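Local coordinates for IPT/TIG domain-containing protein BACOVA_02650 (Bacteroides ovatus, PDB 5E7H) that binds polysaccharide at the cell surface and probably captures xyloglucan before its import into the periplasm for degradation, at residues A[122-136]-A[238-252]. Residues are numbered along the deposited sequence; the frame is centred on the assembly and turned at random.
Sequences CLGITGTVSASNYWW and ATNPGSSQATIEVYF. With ACT (acetate ion), chain H.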
loop_
_atom_site.group_PDB
_atom_site.type_symbol
_atom_site.label_atom_id
_atom_site.label_comp_id
_atom_site.label_asym_id
_atom_site.label_seq_id
_atom_site.Cartn_x
_atom_site.Cartn_y
_atom_site.Cartn_z
ATOM N N CYS A 122 4.892 -9.160 7.512
ATOM C CA CYS A 122 3.795 -8.205 7.514
ATOM C C CYS A 122 3.092 -8.232 8.865
ATOM O O CYS A 122 3.212 -9.194 9.629
ATOM C CB CYS A 122 2.804 -8.466 6.376
ATOM S SG CYS A 122 1.967 -10.048 6.387
ATOM N N LEU A 123 2.387 -7.141 9.150
ATOM C CA LEU A 123 1.571 -6.986 10.356
ATOM C C LEU A 123 0.243 -7.684 10.175
ATOM O O LEU A 123 -0.404 -7.501 9.152
ATOM C CB LEU A 123 1.325 -5.496 10.629
ATOM C CG LEU A 123 0.249 -5.128 11.664
ATOM C CD1 LEU A 123 0.677 -5.566 13.048
ATOM C CD2 LEU A 123 -0.050 -3.648 11.630
ATOM N N GLY A 124 -0.150 -8.472 11.164
ATOM C CA GLY A 124 -1.464 -9.086 11.172
ATOM C C GLY A 124 -2.316 -8.564 12.306
ATOM O O GLY A 124 -1.879 -8.502 13.463
ATOM N N ILE A 125 -3.542 -8.196 11.960
ATOM C CA ILE A 125 -4.577 -7.915 12.947
ATOM C C ILE A 125 -5.670 -8.936 12.660
ATOM O O ILE A 125 -6.427 -8.790 11.691
ATOM C CB ILE A 125 -5.093 -6.489 12.829
ATOM C CG1 ILE A 125 -3.981 -5.463 13.053
ATOM C CG2 ILE A 125 -6.266 -6.246 13.808
ATOM C CD1 ILE A 125 -3.464 -5.370 14.411
ATOM N N THR A 126 -5.724 -9.994 13.459
ATOM C CA THR A 126 -6.591 -11.117 13.162
ATOM C C THR A 126 -7.262 -11.595 14.432
ATOM O O THR A 126 -6.725 -11.468 15.536
ATOM C CB THR A 126 -5.816 -12.292 12.540
ATOM O OG1 THR A 126 -5.080 -12.986 13.562
ATOM C CG2 THR A 126 -4.874 -11.820 11.438
ATOM N N GLY A 127 -8.436 -12.188 14.277
ATOM C CA GLY A 127 -9.101 -12.800 15.392
ATOM C C GLY A 127 -10.503 -12.295 15.618
ATOM O O GLY A 127 -11.051 -11.538 14.821
ATOM N N THR A 128 -11.047 -12.689 16.757
ATOM C CA THR A 128 -12.426 -12.389 17.100
ATOM C C THR A 128 -12.480 -11.230 18.092
ATOM O O THR A 128 -11.717 -11.215 19.062
ATOM C CB THR A 128 -13.108 -13.603 17.693
ATOM O OG1 THR A 128 -12.896 -14.739 16.847
ATOM C CG2 THR A 128 -14.572 -13.361 17.794
ATOM N N VAL A 129 -13.375 -10.277 17.834
ATOM C CA VAL A 129 -13.547 -9.110 18.705
ATOM C C VAL A 129 -15.013 -8.966 19.103
ATOM O O VAL A 129 -15.910 -9.130 18.286
ATOM C CB VAL A 129 -13.013 -7.807 18.021
ATOM C CG1 VAL A 129 -13.680 -7.537 16.680
ATOM C CG2 VAL A 129 -13.147 -6.589 18.967
ATOM N N SER A 130 -15.246 -8.695 20.381
ATOM C CA SER A 130 -16.611 -8.530 20.869
ATOM C C SER A 130 -17.282 -7.302 20.258
ATOM O O SER A 130 -16.622 -6.440 19.681
ATOM C CB SER A 130 -16.637 -8.394 22.398
ATOM O OG SER A 130 -16.294 -7.066 22.760
ATOM N N ALA A 131 -18.603 -7.216 20.406
ATOM C CA ALA A 131 -19.333 -5.998 20.087
ATOM C C ALA A 131 -18.798 -4.828 20.915
ATOM O O ALA A 131 -18.236 -5.039 21.990
ATOM C CB ALA A 131 -20.847 -6.184 20.358
ATOM N N SER A 132 -19.010 -3.608 20.412
ATOM C CA SER A 132 -18.708 -2.349 21.123
ATOM C C SER A 132 -17.441 -2.447 21.967
ATOM O O SER A 132 -17.473 -2.315 23.190
ATOM C CB SER A 132 -19.905 -1.931 21.983
ATOM O OG SER A 132 -21.071 -1.809 21.182
ATOM N N ASN A 133 -16.324 -2.674 21.278
ATOM C CA ASN A 133 -15.036 -2.887 21.907
ATOM C C ASN A 133 -14.110 -1.786 21.470
ATOM O O ASN A 133 -13.842 -1.653 20.284
ATOM C CB ASN A 133 -14.460 -4.256 21.517
ATOM C CG ASN A 133 -13.276 -4.646 22.375
ATOM O OD1 ASN A 133 -12.341 -3.867 22.543
ATOM N ND2 ASN A 133 -13.325 -5.829 22.957
ATOM N N TYR A 134 -13.627 -0.996 22.417
ATOM C CA TYR A 134 -12.880 0.204 22.056
ATOM C C TYR A 134 -11.378 0.091 22.342
ATOM O O TYR A 134 -10.642 1.078 22.270
ATOM C CB TYR A 134 -13.495 1.398 22.773
ATOM C CG TYR A 134 -14.966 1.534 22.461
ATOM C CD1 TYR A 134 -15.391 1.937 21.202
ATOM C CD2 TYR A 134 -15.921 1.214 23.401
ATOM C CE1 TYR A 134 -16.740 2.035 20.899
ATOM C CE2 TYR A 134 -17.275 1.316 23.114
ATOM C CZ TYR A 134 -17.675 1.722 21.857
ATOM O OH TYR A 134 -19.014 1.823 21.562
ATOM N N TRP A 135 -10.915 -1.114 22.644
ATOM C CA TRP A 135 -9.485 -1.376 22.769
ATOM C C TRP A 135 -9.268 -2.868 22.583
ATOM O O TRP A 135 -9.656 -3.666 23.434
ATOM C CB TRP A 135 -8.938 -0.907 24.133
ATOM C CG TRP A 135 -7.452 -1.139 24.257
ATOM C CD1 TRP A 135 -6.836 -2.152 24.924
ATOM C CD2 TRP A 135 -6.409 -0.352 23.670
ATOM N NE1 TRP A 135 -5.470 -2.049 24.791
ATOM C CE2 TRP A 135 -5.183 -0.948 24.030
ATOM C CE3 TRP A 135 -6.394 0.793 22.878
ATOM C CZ2 TRP A 135 -3.952 -0.424 23.631
ATOM C CZ3 TRP A 135 -5.161 1.309 22.468
ATOM C CH2 TRP A 135 -3.961 0.691 22.850
ATOM N N TRP A 136 -8.676 -3.237 21.455
ATOM C CA TRP A 136 -8.575 -4.645 21.092
ATOM C C TRP A 136 -7.163 -4.978 20.626
ATOM O O TRP A 136 -6.311 -5.297 21.471
ATOM C CB TRP A 136 -9.630 -4.991 20.044
ATOM C CG TRP A 136 -9.566 -6.421 19.601
ATOM C CD1 TRP A 136 -9.503 -7.528 20.389
ATOM C CD2 TRP A 136 -9.546 -6.881 18.256
ATOM N NE1 TRP A 136 -9.440 -8.661 19.606
ATOM C CE2 TRP A 136 -9.471 -8.289 18.293
ATOM C CE3 TRP A 136 -9.568 -6.237 17.017
ATOM C CZ2 TRP A 136 -9.430 -9.066 17.134
ATOM C CZ3 TRP A 136 -9.529 -7.012 15.865
ATOM C CH2 TRP A 136 -9.455 -8.410 15.937
ATOM N N ALA A 238 -7.064 -1.372 15.931
ATOM C CA ALA A 238 -8.348 -1.925 15.508
ATOM C C ALA A 238 -9.324 -1.937 16.683
ATOM O O ALA A 238 -8.970 -2.334 17.788
ATOM C CB ALA A 238 -8.172 -3.347 14.956
ATOM N N THR A 239 -10.560 -1.523 16.429
ATOM C CA THR A 239 -11.634 -1.565 17.418
ATOM C C THR A 239 -12.893 -2.078 16.733
ATOM O O THR A 239 -12.911 -2.273 15.505
ATOM C CB THR A 239 -11.925 -0.192 18.030
ATOM O OG1 THR A 239 -12.228 0.746 16.988
ATOM C CG2 THR A 239 -10.750 0.302 18.853
ATOM N N ASN A 240 -13.944 -2.276 17.520
ATOM C CA ASN A 240 -15.219 -2.678 16.962
ATOM C C ASN A 240 -16.387 -1.919 17.567
ATOM O O ASN A 240 -17.030 -2.388 18.530
ATOM C CB ASN A 240 -15.449 -4.178 17.151
ATOM C CG ASN A 240 -16.735 -4.627 16.517
ATOM O OD1 ASN A 240 -17.300 -3.913 15.687
ATOM N ND2 ASN A 240 -17.220 -5.804 16.905
ATOM N N PRO A 241 -16.696 -0.752 16.994
ATOM C CA PRO A 241 -17.851 0.007 17.478
ATOM C C PRO A 241 -19.192 -0.611 17.075
ATOM O O PRO A 241 -20.237 -0.088 17.470
ATOM C CB PRO A 241 -17.649 1.398 16.844
ATOM C CG PRO A 241 -16.755 1.204 15.697
ATOM C CD PRO A 241 -15.907 -0.015 15.984
ATOM N N GLY A 242 -19.159 -1.722 16.341
ATOM C CA GLY A 242 -20.364 -2.410 15.891
ATOM C C GLY A 242 -21.113 -3.131 16.997
ATOM O O GLY A 242 -20.562 -3.405 18.057
ATOM N N SER A 243 -22.381 -3.438 16.743
ATOM C CA SER A 243 -23.240 -4.049 17.756
ATOM C C SER A 243 -23.086 -5.568 17.854
ATOM O O SER A 243 -23.702 -6.197 18.725
ATOM C CB SER A 243 -24.698 -3.709 17.468
ATOM O OG SER A 243 -25.079 -4.205 16.200
ATOM N N SER A 244 -22.286 -6.151 16.969
ATOM C CA SER A 244 -22.035 -7.588 16.954
ATOM C C SER A 244 -20.562 -7.924 17.006
ATOM O O SER A 244 -19.702 -7.227 16.448
ATOM C CB SER A 244 -22.631 -8.230 15.698
ATOM O OG SER A 244 -22.240 -9.596 15.574
ATOM N N GLN A 245 -20.289 -9.040 17.654
ATOM C CA GLN A 245 -19.004 -9.710 17.555
ATOM C C GLN A 245 -18.648 -9.902 16.083
ATOM O O GLN A 245 -19.531 -10.055 15.243
ATOM C CB GLN A 245 -19.079 -11.057 18.285
ATOM C CG GLN A 245 -17.805 -11.874 18.301
ATOM C CD GLN A 245 -17.981 -13.244 18.969
ATOM O OE1 GLN A 245 -17.130 -14.113 18.804
ATOM N NE2 GLN A 245 -19.077 -13.448 19.696
ATOM N N ALA A 246 -17.359 -9.884 15.788
ATOM C CA ALA A 246 -16.885 -10.121 14.434
ATOM C C ALA A 246 -15.533 -10.781 14.471
ATOM O O ALA A 246 -14.767 -10.579 15.403
ATOM C CB ALA A 246 -16.787 -8.806 13.682
ATOM N N THR A 247 -15.200 -11.511 13.415
ATOM C CA THR A 247 -13.883 -12.093 13.287
ATOM C C THR A 247 -13.315 -11.515 12.011
ATOM O O THR A 247 -14.001 -11.461 10.989
ATOM C CB THR A 247 -13.966 -13.635 13.280
ATOM O OG1 THR A 247 -14.468 -14.074 14.557
ATOM C CG2 THR A 247 -12.619 -14.264 13.014
ATOM N N ILE A 248 -12.091 -11.010 12.083
ATOM C CA ILE A 248 -11.472 -10.415 10.906
ATOM C C ILE A 248 -10.075 -10.990 10.729
ATOM O O ILE A 248 -9.527 -11.607 11.637
ATOM C CB ILE A 248 -11.424 -8.869 10.990
ATOM C CG1 ILE A 248 -10.337 -8.375 11.971
ATOM C CG2 ILE A 248 -12.813 -8.316 11.377
ATOM C CD1 ILE A 248 -10.157 -6.853 12.023
ATOM N N GLU A 249 -9.513 -10.804 9.539
ATOM C CA GLU A 249 -8.151 -11.238 9.251
ATOM C C GLU A 249 -7.583 -10.257 8.246
ATOM O O GLU A 249 -7.933 -10.305 7.058
ATOM C CB GLU A 249 -8.125 -12.678 8.737
ATOM C CG GLU A 249 -6.736 -13.195 8.503
ATOM C CD GLU A 249 -6.692 -14.620 7.986
ATOM O OE1 GLU A 249 -7.765 -15.251 7.787
ATOM O OE2 GLU A 249 -5.566 -15.107 7.794
ATOM N N VAL A 250 -6.749 -9.340 8.736
ATOM C CA VAL A 250 -6.255 -8.221 7.928
ATOM C C VAL A 250 -4.752 -8.128 8.088
ATOM O O VAL A 250 -4.239 -8.192 9.210
ATOM C CB VAL A 250 -6.909 -6.894 8.340
ATOM C CG1 VAL A 250 -6.445 -5.744 7.447
ATOM C CG2 VAL A 250 -8.434 -7.027 8.300
ATOM N N TYR A 251 -4.039 -7.987 6.971
ATOM C CA TYR A 251 -2.578 -7.842 6.994
ATOM C C TYR A 251 -2.182 -6.528 6.355
ATOM O O TYR A 251 -2.872 -6.046 5.454
ATOM C CB TYR A 251 -1.874 -9.008 6.256
ATOM C CG TYR A 251 -2.250 -10.354 6.847
ATOM C CD1 TYR A 251 -1.606 -10.845 7.971
ATOM C CD2 TYR A 251 -3.315 -11.081 6.336
ATOM C CE1 TYR A 251 -1.988 -12.037 8.550
ATOM C CE2 TYR A 251 -3.699 -12.280 6.902
ATOM C CZ TYR A 251 -3.035 -12.748 8.020
ATOM O OH TYR A 251 -3.397 -13.930 8.632
ATOM N N PHE A 252 -1.075 -5.965 6.840
ATOM C CA PHE A 252 -0.529 -4.688 6.352
ATOM C C PHE A 252 0.963 -4.788 6.086
ATOM O O PHE A 252 1.681 -5.469 6.812
ATOM C CB PHE A 252 -0.715 -3.556 7.381
ATOM C CG PHE A 252 -2.130 -3.299 7.830
ATOM C CD1 PHE A 252 -2.723 -4.061 8.826
ATOM C CD2 PHE A 252 -2.848 -2.256 7.289
ATOM C CE1 PHE A 252 -4.024 -3.790 9.234
ATOM C CE2 PHE A 252 -4.139 -1.988 7.713
ATOM C CZ PHE A 252 -4.711 -2.759 8.693
HETATM C C ACT H . -8.236 -14.626 18.432
HETATM O O ACT H . -7.420 -15.218 17.676
HETATM O OXT ACT H . -9.475 -14.789 18.273
HETATM C CH3 ACT H . -7.728 -13.715 19.521
HETATM O O HOH W 1 -7.175 -1.261 19.756
#
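Backbone bonds pair Leu123, Ile125, Gly127 and Val129 with Phe252, Val250, Ile248 and Ala246, an antiparallel run that ends where both chains turn over to a second sheet. There Asn133 and Asn240 exchange backbone bonds, with Ser132 and Asn133 both facing Asn240 in a G1 beta bulge; Ser132 N reaches past to Gly242 O at 2.8 Å.

The Asn240 amide ties the two turns together. With CG anti to the backbone N (chi1 -177°), Asn240 ND2 extends to Ser130 O at 2.9 Å, meeting that carbonyl from above its plane, and to Ser244 O, which lies in the amide plane; OD1 takes Gly242 N in an Asx turn. Replacing Asn240 with a leucine would probably leave Ser130 O and Ser244 O without this shared donor and free the turn at Gly242 to shift. On the face of the first sheet that carries Thr126, Thr128, Thr247, Glu249 and Tyr251, Thr128 OG1 and Thr247 OG1 share a hydrogen bond of 2.9 Å, and Tyr251 OH bonds to the anti lone pair of Glu249 OE2 at 2.6 Å, with Thr126 CG2 lying against both side chains.

Apolar groups fill the space between the sheets. Val129 CB sits over the centre of the Trp136 ring, 3.5 Å above its plane, while Ile248 CD1 meets the ring edge at Trp136 CZ3, 3.9 Å away. Ala238 CB touches Ile125 CG2 at 3.7 Å, and Leu123 CD2 runs alongside Phe252, whose ring also packs edge-to-face with Phe177. Two facing antiparallel sheets joined by such turns are characteristic of a beta-sandwich, here the C-terminal xyloglucan-binding domain.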